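Protein HP0721 (Helicobacter pylori, PDB 2XRH) is a secreted protein of unknown function, here a truncated form spanning its DUF1104 region, whose helical fold binds nicotinic acid in the crystal. Local coordinates at residues K51-H54 / K55-E59. Residues are numbered along the deposited sequence; the frame is centred on the assembly and turned at random.
Sequences KAFH and KQLHE
His-58 and His-54, one helical turn apart, show how an i to i+4 pair of imidazoles can settle against each other. Followed outward from the backbone, the His-58 side chain first passes the carbonyl of the earlier turn: CB lies 3.7 Å from His-54 O, and CG and CD2 pass still nearer to that same oxygen, which also accepts the backbone N-H of His-58. With CG anti to its own carbonyl carbon (chi1 -72°), the ring leans back toward the preceding turn. At the far side of the ring CE1 meets CD2 and NE2 of His-54, while His-58 NE2 comes within 3.2 Å of His-54 CD2, which sits over one face of the His-58 ring. The planes are 28° from parallel, and the offset is large, with centroids 4.5 Å apart, so little of either ring faces the other. The ND1 atoms find partners elsewhere: His-58 ND1 is hydrogen-bonded to the backbone oxygen of Leu-98, a residue of the nicotinic acid pocket, and His-54 ND1 to NH1 of Arg-50. All this belongs to the regular alpha-helix 47-65, whose i to i+4 bonds include Leu-57 N to Phe-53 O at 2.9 Å. On the buried side, Leu-57 CG lies over one face of the Phe-53 ring and CD1 approaches Phe-53 CE2 at 4.2 Å; both residues pack on Met-42 of helix 31-44. Elsewhere on the same turn, Gln-56, its chain bent at chi2 (-57°), holds through NE2 a water that donates to Ala-52 O, 2.8 Å from the water oxygen, giving that carbonyl a second donor beside Gln-56 N.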
loop_
_atom_site.group_PDB
_atom_site.type_symbol
_atom_site.label_atom_id
_atom_site.label_comp_id
_atom_site.label_asym_id
_atom_site.label_seq_id
_atom_site.Cartn_x
_atom_site.Cartn_y
_atom_site.Cartn_z
ATOM N N LYS A 51 8.110 -0.880 21.978
ATOM C CA LYS A 51 6.994 -1.605 21.327
ATOM C C LYS A 51 5.701 -0.823 21.502
ATOM O O LYS A 51 4.874 -0.740 20.567
ATOM C CB LYS A 51 6.841 -3.010 21.874
ATOM C CG LYS A 51 7.974 -3.988 21.479
ATOM C CD LYS A 51 7.802 -5.348 22.162
ATOM C CE LYS A 51 8.935 -6.348 21.881
ATOM N NZ LYS A 51 9.451 -6.387 20.470
ATOM N N ALA A 52 5.496 -0.270 22.682
ATOM C CA ALA A 52 4.322 0.587 22.958
ATOM C C ALA A 52 4.282 1.800 22.037
ATOM O O ALA A 52 3.224 2.174 21.497
ATOM C CB ALA A 52 4.309 1.052 24.412
ATOM N N PHE A 53 5.432 2.407 21.858
ATOM C CA PHE A 53 5.559 3.605 21.062
ATOM C C PHE A 53 5.295 3.267 19.593
ATOM O O PHE A 53 4.568 3.982 18.878
ATOM C CB PHE A 53 6.945 4.229 21.268
ATOM C CG PHE A 53 7.149 5.538 20.559
ATOM C CD1 PHE A 53 6.335 6.629 20.852
ATOM C CD2 PHE A 53 8.161 5.680 19.617
ATOM C CE1 PHE A 53 6.530 7.835 20.215
ATOM C CE2 PHE A 53 8.369 6.911 18.996
ATOM C CZ PHE A 53 7.544 7.977 19.306
ATOM N N HIS A 54 5.863 2.174 19.136
ATOM C CA HIS A 54 5.658 1.711 17.759
ATOM C C HIS A 54 4.191 1.437 17.506
ATOM O O HIS A 54 3.669 1.790 16.453
ATOM C CB HIS A 54 6.495 0.470 17.493
ATOM C CG HIS A 54 6.928 0.336 16.078
ATOM N ND1 HIS A 54 8.098 -0.293 15.717
ATOM C CD2 HIS A 54 6.378 0.808 14.931
ATOM C CE1 HIS A 54 8.224 -0.250 14.401
ATOM N NE2 HIS A 54 7.196 0.413 13.899
ATOM N N LYS A 55 3.496 0.833 18.481
ATOM C CA LYS A 55 2.063 0.610 18.355
ATOM C C LYS A 55 1.311 1.918 18.198
ATOM O O LYS A 55 0.380 2.023 17.369
ATOM C CB LYS A 55 1.530 -0.176 19.560
ATOM C CG LYS A 55 0.052 -0.572 19.507
ATOM C CD LYS A 55 -0.303 -1.316 20.817
ATOM C CE LYS A 55 -1.697 -1.915 20.864
ATOM N NZ LYS A 55 -2.040 -2.284 22.261
ATOM N N GLN A 56 1.676 2.908 18.975
ATOM C CA GLN A 56 1.063 4.230 18.860
ATOM C C GLN A 56 1.310 4.850 17.503
ATOM O O GLN A 56 0.401 5.426 16.889
ATOM C CB GLN A 56 1.541 5.169 19.962
ATOM C CG GLN A 56 1.126 4.742 21.334
ATOM C CD GLN A 56 -0.377 4.612 21.417
ATOM O OE1 GLN A 56 -1.086 5.579 21.163
ATOM N NE2 GLN A 56 -0.877 3.398 21.709
ATOM N N LEU A 57 2.515 4.673 16.985
ATOM C CA LEU A 57 2.838 5.233 15.664
ATOM C C LEU A 57 1.923 4.583 14.626
ATOM O O LEU A 57 1.347 5.270 13.753
ATOM C CB LEU A 57 4.296 4.997 15.281
ATOM C CG LEU A 57 5.364 5.827 15.942
ATOM C CD1 LEU A 57 6.719 5.215 15.585
ATOM C CD2 LEU A 57 5.266 7.249 15.505
ATOM N N HIS A 58 1.763 3.263 14.720
ATOM C CA HIS A 58 0.886 2.566 13.785
ATOM C C HIS A 58 -0.574 3.019 13.933
ATOM O O HIS A 58 -1.275 3.248 12.942
ATOM C CB HIS A 58 0.967 1.043 13.997
ATOM C CG HIS A 58 2.260 0.402 13.535
ATOM N ND1 HIS A 58 2.929 0.781 12.390
ATOM C CD2 HIS A 58 3.005 -0.599 14.082
ATOM C CE1 HIS A 58 4.028 0.059 12.246
ATOM N NE2 HIS A 58 4.098 -0.794 13.259
ATOM N N GLU A 59 -1.046 3.113 15.176
ATOM C CA GLU A 59 -2.428 3.523 15.433
ATOM C C GLU A 59 -2.704 4.908 14.917
ATOM O O GLU A 59 -3.731 5.155 14.290
ATOM C CB GLU A 59 -2.776 3.404 16.902
ATOM C CG GLU A 59 -2.767 1.951 17.317
ATOM C CD GLU A 59 -3.215 1.726 18.736
ATOM O OE1 GLU A 59 -3.370 2.712 19.479
ATOM O OE2 GLU A 59 -3.416 0.548 19.103
HETATM O O HOH W 1 0.879 1.482 22.812
#